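Local coordinates for protein transcriptional regulator (PDB 1UDD) that is an all-helical TenA homologue of the TENA/THI-4/PQQC family, probably a transcriptional regulator, that assembles from four copies of one chain, at residues L57-I60 / S61-A64; L75-D78 / E79-E83; K123-I126 / I127-L130; C136-S139 / Y140-A144. All blocks are in the same frame, centred on the assembly; numbering follows the deposited sequence.

Contact 1: residues L57-I60 / S61-A64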
# COMPACT_ATOMS: atom_id res chain seq x y z
N LEU A 57 7.69 7.21 -6.55
CA LEU A 57 6.87 8.15 -7.30
C LEU A 57 5.55 7.51 -7.70
O LEU A 57 4.50 8.17 -7.68
CB LEU A 57 7.59 8.66 -8.54
CG LEU A 57 8.67 9.72 -8.22
CD1 LEU A 57 9.57 9.94 -9.44
CD2 LEU A 57 8.00 11.00 -7.78
N ALA A 58 5.60 6.22 -8.07
CA ALA A 58 4.39 5.53 -8.48
C ALA A 58 3.40 5.47 -7.30
O ALA A 58 2.22 5.76 -7.46
CB ALA A 58 4.73 4.11 -8.97
N VAL A 59 3.88 5.10 -6.12
CA VAL A 59 2.98 5.04 -4.96
C VAL A 59 2.39 6.44 -4.66
O VAL A 59 1.18 6.59 -4.46
CB VAL A 59 3.69 4.51 -3.70
CG1 VAL A 59 2.77 4.60 -2.51
CG2 VAL A 59 4.14 3.07 -3.94
N ILE A 60 3.24 7.46 -4.62
CA ILE A 60 2.72 8.81 -4.37
C ILE A 60 1.65 9.14 -5.41
O ILE A 60 0.55 9.61 -5.08
CB ILE A 60 3.84 9.87 -4.44
CG1 ILE A 60 4.85 9.63 -3.31
CG2 ILE A 60 3.23 11.28 -4.33
CD1 ILE A 60 6.00 10.60 -3.33
N SER A 61 1.94 8.85 -6.68
CA SER A 61 0.96 9.16 -7.72
C SER A 61 -0.34 8.37 -7.54
O SER A 61 -1.43 8.89 -7.79
CB SER A 61 1.54 8.87 -9.11
OG SER A 61 1.46 7.50 -9.40
N SER A 62 -0.23 7.12 -7.11
CA SER A 62 -1.41 6.29 -6.93
C SER A 62 -2.39 6.86 -5.88
O SER A 62 -3.58 6.52 -5.88
CB SER A 62 -0.97 4.89 -6.52
OG SER A 62 -0.53 4.87 -5.17
N LYS A 63 -1.90 7.74 -5.02
CA LYS A 63 -2.69 8.31 -3.94
C LYS A 63 -3.07 9.78 -4.16
O LYS A 63 -3.96 10.31 -3.50
CB LYS A 63 -1.91 8.17 -2.63
CG LYS A 63 -1.49 6.72 -2.36
CD LYS A 63 -0.42 6.60 -1.27
CE LYS A 63 -0.87 7.10 0.09
NZ LYS A 63 0.20 6.85 1.12
N ALA A 64 -2.40 10.41 -5.10
CA ALA A 64 -2.64 11.80 -5.38
C ALA A 64 -3.94 12.07 -6.12
O ALA A 64 -4.54 11.18 -6.72
CB ALA A 64 -1.46 12.36 -6.16
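With chi1 at 81° in Ser61 and 74° in Ser62, each hydroxyl stands between its own backbone N and carbonyl carbon, the torsion that folds it back onto the preceding helical turn. Both serines lie in the last turns of the long helix 36-63. Ser61 OG donates to Ala58 O at 2.7 Å, and Ser62 OG repeats the pattern one residue on, 2.5 Å from Val59 O. In both bonds the hydroxyl approaches at a C=O...O angle near 120°, slightly tilted from the carbonyl plane, while Ser62 N also donates to Ala58 O at 2.8 Å. Ala58 O is thus gripped by an amide and a hydroxyl. Bonded in this way, both hydroxyls are buried at a subunit interface, where Ser61 packs on Ala58 and Ser62 on Val59 of the second subunit; Ser62 OG also bonds Tyr122 OH of a third copy. Toward the C-terminal end of the helix the bonding shifts: Lys63 N is 3.1 Å from Ile60 O, above its carbonyl plane, and the bond to Val59 O is weak. The Lys63 chain bends at chi3 and carries NZ to the carbonyls of Ala121, Tyr122 and Gly124, and on the way Lys63 CD lies alongside Val59 CG1 at 4.0 Å.

Contact 2: residues L75-D78 / E79-E83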
# COMPACT_ATOMS: atom_id res chain seq x y z
N LEU A 75 6.64 11.95 -14.21
CA LEU A 75 7.97 12.03 -13.63
C LEU A 75 8.49 10.61 -13.37
O LEU A 75 9.68 10.32 -13.58
CB LEU A 75 7.87 12.81 -12.31
CG LEU A 75 9.10 13.41 -11.64
CD1 LEU A 75 9.83 14.34 -12.61
CD2 LEU A 75 8.65 14.19 -10.40
N ALA A 76 7.60 9.73 -12.92
CA ALA A 76 7.99 8.35 -12.65
C ALA A 76 8.33 7.68 -13.98
O ALA A 76 9.29 6.93 -14.07
CB ALA A 76 6.85 7.60 -11.97
N ARG A 77 7.51 7.97 -14.99
CA ARG A 77 7.68 7.41 -16.33
C ARG A 77 9.02 7.84 -16.94
O ARG A 77 9.75 7.02 -17.48
CB ARG A 77 6.51 7.85 -17.22
CG ARG A 77 6.55 7.36 -18.65
CD ARG A 77 7.26 8.38 -19.53
NE ARG A 77 7.23 8.00 -20.94
CZ ARG A 77 7.62 8.79 -21.93
NH1 ARG A 77 8.06 10.02 -21.67
NH2 ARG A 77 7.55 8.37 -23.18
N ASP A 78 9.35 9.12 -16.81
CA ASP A 78 10.61 9.64 -17.32
C ASP A 78 11.80 9.00 -16.63
O ASP A 78 12.84 8.80 -17.26
CB ASP A 78 10.68 11.15 -17.16
CG ASP A 78 9.75 11.87 -18.10
OD1 ASP A 78 9.12 11.20 -18.95
OD2 ASP A 78 9.65 13.10 -17.98
N GLU A 79 11.67 8.70 -15.35
CA GLU A 79 12.78 8.08 -14.63
C GLU A 79 13.15 6.76 -15.28
O GLU A 79 14.33 6.46 -15.44
CB GLU A 79 12.43 7.77 -13.17
CG GLU A 79 12.86 8.81 -12.16
CD GLU A 79 14.34 9.13 -12.23
OE1 GLU A 79 15.19 8.33 -11.78
OE2 GLU A 79 14.64 10.21 -12.75
N VAL A 80 12.15 5.97 -15.65
CA VAL A 80 12.42 4.66 -16.24
C VAL A 80 12.41 4.57 -17.75
O VAL A 80 12.40 3.49 -18.31
CB VAL A 80 11.47 3.59 -15.66
CG1 VAL A 80 11.91 3.24 -14.26
CG2 VAL A 80 10.04 4.10 -15.67
N THR A 81 12.42 5.71 -18.43
CA THR A 81 12.44 5.67 -19.89
C THR A 81 13.54 6.60 -20.38
O THR A 81 14.65 6.16 -20.70
CB THR A 81 11.08 6.09 -20.49
OG1 THR A 81 10.78 7.44 -20.14
CG2 THR A 81 9.99 5.19 -19.95
N VAL A 82 13.24 7.89 -20.44
CA VAL A 82 14.21 8.89 -20.88
C VAL A 82 15.50 8.74 -20.08
O VAL A 82 16.59 8.71 -20.65
CB VAL A 82 13.67 10.31 -20.66
CG1 VAL A 82 14.67 11.33 -21.16
CG2 VAL A 82 12.32 10.48 -21.35
N GLU A 83 15.38 8.66 -18.75
CA GLU A 83 16.54 8.56 -17.88
C GLU A 83 17.29 7.23 -17.94
O GLU A 83 18.50 7.19 -17.72
CB GLU A 83 16.15 8.86 -16.42
CG GLU A 83 15.71 10.29 -16.20
CD GLU A 83 16.69 11.28 -16.78
OE1 GLU A 83 17.88 11.25 -16.40
OE2 GLU A 83 16.28 12.11 -17.62
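Arg77 and Thr81 meet at the break between helices 68-79 and 82-93. Thr81 OG1 donates to Arg77 O at 2.9 Å, coming from above the carbonyl plane. The same hydroxyl sits over one face of the Arg77 guanidinium, offset toward its rim, a packing contact in which OG1 lies 3.7 Å from Arg77 NE. The two side chains cross at about a right angle. Next to them, Arg77 NH1 reaches Asp78 OD1 at 3.1 Å in a salt bridge, the carboxylate oxygen lying close to the guanidinium plane; Asp78 in turn runs beside Val82, whose CG2 is 4.1 Å from Asp78 OD1. The backbone positions these groups. Val80 leaves helical geometry and its amide makes two weak bonds, to Ala76 O and Arg77 O, whereas Glu83 N, five residues on, spans the break with a nearly straight 2.9 Å bond to Asp78 O. Thr81 occupies the N-cap position of the second helix, yet its hydroxyl serves the helix before it. Farther out, Arg77 NE forms a salt bridge with Glu74 of a second subunit, and Arg77 of that subunit lies close by. Shared between an acid of its own chain and one across the interface, the guanidinium charge is probably offset at least in part despite the neighbouring arginine.

Contact 3: residues K123-I126 / I127-L130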
# COMPACT_ATOMS: atom_id res chain seq x y z
N LYS A 123 3.22 5.18 3.88
CA LYS A 123 2.54 5.57 5.10
C LYS A 123 2.07 7.00 5.22
O LYS A 123 1.11 7.25 5.94
CB LYS A 123 3.38 5.21 6.32
CG LYS A 123 4.79 5.66 6.28
CD LYS A 123 5.53 5.12 7.49
CE LYS A 123 6.99 5.49 7.42
NZ LYS A 123 7.65 5.25 8.72
N GLY A 124 2.67 7.93 4.47
CA GLY A 124 2.27 9.32 4.62
C GLY A 124 1.44 9.88 3.49
O GLY A 124 1.24 9.18 2.48
N ASN A 125 0.95 11.11 3.66
CA ASN A 125 0.17 11.77 2.62
C ASN A 125 1.13 12.14 1.47
O ASN A 125 2.33 11.82 1.54
CB ASN A 125 -0.52 13.04 3.17
CG ASN A 125 0.44 13.99 3.87
OD1 ASN A 125 1.57 14.20 3.41
ND2 ASN A 125 -0.01 14.59 4.98
N ILE A 126 0.65 12.81 0.42
CA ILE A 126 1.52 13.13 -0.71
C ILE A 126 2.64 14.10 -0.38
O ILE A 126 3.76 13.96 -0.88
CB ILE A 126 0.73 13.68 -1.91
CG1 ILE A 126 0.32 15.12 -1.65
CG2 ILE A 126 -0.49 12.82 -2.16
CD1 ILE A 126 0.13 15.93 -2.90
N ILE A 127 2.36 15.07 0.48
CA ILE A 127 3.39 16.04 0.87
C ILE A 127 4.52 15.33 1.60
O ILE A 127 5.72 15.60 1.38
CB ILE A 127 2.82 17.13 1.78
CG1 ILE A 127 1.75 17.91 1.03
CG2 ILE A 127 3.94 18.06 2.24
CD1 ILE A 127 2.27 18.57 -0.25
N GLU A 128 4.16 14.40 2.48
CA GLU A 128 5.20 13.66 3.20
C GLU A 128 5.99 12.77 2.23
O GLU A 128 7.20 12.64 2.34
CB GLU A 128 4.55 12.82 4.31
CG GLU A 128 3.80 13.68 5.29
CD GLU A 128 2.99 12.88 6.30
OE1 GLU A 128 2.29 11.94 5.90
OE2 GLU A 128 3.04 13.22 7.50
N GLY A 129 5.30 12.18 1.27
CA GLY A 129 5.99 11.33 0.31
C GLY A 129 6.97 12.16 -0.49
O GLY A 129 8.15 11.82 -0.58
N LEU A 130 6.49 13.27 -1.05
CA LEU A 130 7.34 14.15 -1.84
C LEU A 130 8.51 14.70 -1.02
O LEU A 130 9.65 14.79 -1.52
CB LEU A 130 6.51 15.31 -2.41
CG LEU A 130 5.48 14.88 -3.45
CD1 LEU A 130 4.59 16.08 -3.82
CD2 LEU A 130 6.20 14.33 -4.69
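A capping box formed by Asn125 and Glu128 starts helix 126-146, directly after the turn at Gly124 that ends helix 108-123. Asn125, the N-cap residue, accepts from Glu128 N through OD1 at 2.8 Å, the donor lying nearly along the amide C=O direction. In return Glu128 OE1 takes the N-H of Asn125 at 2.7 Å, on the anti side of the carboxylate and slightly out of its plane. The box thus engages the amides of both residues, and the carboxylate near this helix end would be expected to be stabilised by the helix dipole. A chi1 of 53° places the Asn125 amide between its backbone N and carbonyl carbon, from where OD1 can turn back over the first helical turn. Glu128 extends beyond CG and crosses the asparagine side chain at about a right angle, its CG 3.0 Å from Asn125 OD1; amide and carboxylate planes stand 35° apart. Regular helix bonding follows at once: Gly129 N donates to Asn125 O at 3.0 Å and Leu130 N to Ile126 O at 2.8 Å. Ile126 CG1 and Ile127 CG1 touch at 4.1 Å beside the cap. The second carboxylate oxygen, Glu128 OE2, makes a salt bridge with Arg192, tying the cap to helix 190-213, and Glu128 also packs on Leu193 and Ile196 of that helix. Ile127 and Leu130 lean on Ile181 of helix 169-183, and Ile126 rests on Ala64 just past helix 36-63.

Contact 4: residues C136-S139 / Y140-A144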
# COMPACT_ATOMS: atom_id res chain seq x y z
N CYS A 136 16.74 14.33 -2.32
CA CYS A 136 17.29 13.77 -3.56
C CYS A 136 17.37 14.81 -4.68
O CYS A 136 18.45 15.22 -5.08
CB CYS A 136 16.44 12.60 -4.06
SG CYS A 136 16.70 12.22 -5.82
N PHE A 137 16.21 15.23 -5.17
CA PHE A 137 16.15 16.20 -6.26
C PHE A 137 16.87 17.53 -5.95
O PHE A 137 17.67 18.01 -6.74
CB PHE A 137 14.68 16.52 -6.62
CG PHE A 137 13.96 15.40 -7.33
CD1 PHE A 137 13.39 14.35 -6.61
CD2 PHE A 137 13.82 15.41 -8.72
CE1 PHE A 137 12.69 13.33 -7.27
CE2 PHE A 137 13.12 14.39 -9.38
CZ PHE A 137 12.55 13.35 -8.66
N TRP A 138 16.60 18.09 -4.77
CA TRP A 138 17.16 19.38 -4.38
C TRP A 138 18.67 19.41 -4.13
O TRP A 138 19.36 20.28 -4.67
CB TRP A 138 16.40 19.91 -3.16
CG TRP A 138 16.60 21.37 -2.85
CD1 TRP A 138 17.35 22.28 -3.56
CD2 TRP A 138 16.05 22.08 -1.74
NE1 TRP A 138 17.30 23.51 -2.95
CE2 TRP A 138 16.51 23.42 -1.83
CE3 TRP A 138 15.21 21.72 -0.67
CZ2 TRP A 138 16.15 24.40 -0.89
CZ3 TRP A 138 14.86 22.70 0.27
CH2 TRP A 138 15.33 24.02 0.15
N SER A 139 19.19 18.48 -3.33
CA SER A 139 20.61 18.46 -3.05
C SER A 139 21.48 18.30 -4.31
O SER A 139 22.56 18.86 -4.37
CB SER A 139 20.96 17.34 -2.07
OG SER A 139 20.88 16.06 -2.68
N TYR A 140 21.02 17.53 -5.29
CA TYR A 140 21.81 17.34 -6.51
C TYR A 140 21.97 18.65 -7.26
O TYR A 140 23.01 18.90 -7.88
CB TYR A 140 21.18 16.27 -7.41
CG TYR A 140 21.70 14.87 -7.12
CD1 TYR A 140 21.55 14.28 -5.86
CD2 TYR A 140 22.43 14.17 -8.09
CE1 TYR A 140 22.12 13.03 -5.57
CE2 TYR A 140 23.00 12.93 -7.81
CZ TYR A 140 22.85 12.37 -6.56
OH TYR A 140 23.44 11.15 -6.30
N ALA A 141 20.95 19.49 -7.21
CA ALA A 141 21.02 20.78 -7.87
C ALA A 141 21.90 21.73 -7.06
O ALA A 141 22.71 22.47 -7.63
CB ALA A 141 19.61 21.37 -8.03
N GLU A 142 21.75 21.70 -5.73
CA GLU A 142 22.54 22.58 -4.87
C GLU A 142 24.02 22.23 -4.92
O GLU A 142 24.87 23.12 -4.85
CB GLU A 142 22.06 22.51 -3.41
CG GLU A 142 20.79 23.24 -3.11
CD GLU A 142 20.87 24.74 -3.35
OE1 GLU A 142 21.93 25.35 -3.13
OE2 GLU A 142 19.83 25.32 -3.75
N ILE A 143 24.32 20.94 -5.01
CA ILE A 143 25.70 20.50 -5.08
C ILE A 143 26.35 21.06 -6.35
O ILE A 143 27.44 21.60 -6.29
CB ILE A 143 25.79 18.95 -5.11
CG1 ILE A 143 25.35 18.36 -3.77
CG2 ILE A 143 27.21 18.53 -5.42
CD1 ILE A 143 25.27 16.81 -3.77
N ALA A 144 25.66 20.93 -7.48
CA ALA A 144 26.19 21.44 -8.75
C ALA A 144 26.37 22.94 -8.66
O ALA A 144 27.41 23.47 -9.05
CB ALA A 144 25.25 21.08 -9.90
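Trp138 and Glu142, one turn apart in the second half of helix 126-146, form an i to i+4 side-chain pair within the all-helical TenA-type fold. Their side chains lie side by side and point the same way, and the indole N-H, on Trp138 NE1, donates to Glu142 OE2 at 3.2 Å. The bond is bent, 145° at the hydrogen; it uses the anti side of the carboxylate, with OE2 at the ring edge, somewhat tilted from the indole plane, and the ring and carboxylate planes stand 75° apart. Trp138 CG lies opposite its backbone N (chi1 -164°), which swings the five-membered ring along the helix toward the next turn, where Glu142, bent at chi2, brings CG to 3.6 Å from Trp138 CD1. In the backbone of the same turn, Glu142 N donates to Trp138 O at 3.0 Å. Trp138 also has a cation-pi contact with Arg179 and an edge-to-face contact with Trp17, which packs on Glu142 as well; the arginine charge probably adds to the polarisation of the indole. On another side of the helix, Tyr140 reaches into the core, its OH bonded to Tyr42 OH and its ring set edge-to-face against Tyr166. Ser139 OG lies at the edge of that ring, 3.7 Å from Tyr140 CD1, and bonds Pro135 O in the preceding turn. Tyr140 N donates only weakly to Cys136 O, at 3.5 Å, while Ile143 N donates to Ser139 O at 2.8 Å; the same carbonyl oxygen, Ser139 O, also lies 2.9 Å from Ile143 CG1.

In chain order the four contacts fall on helix 36-63 (contact 1), the break between helices 68-79 and 82-93 (contact 2), and at the start of helix 126-146 and farther along it (contacts 3 and 4). Contacts 1 and 3 are closest, centres about 9 Å apart: Lys63 NZ lies 2.9 Å from Gly124 O and Ile60 packs on the start of helix 126-146. Contacts 1 and 2, centres about 14 Å apart, meet where Leu57 CB lies 3.7 Å from Ala76 CB. Both lie at the interface with the second subunit, while contact 4, centred about 20 Å from contact 3 and about 7 Å from the chain's centre, lies within the helical core and meets no other chain.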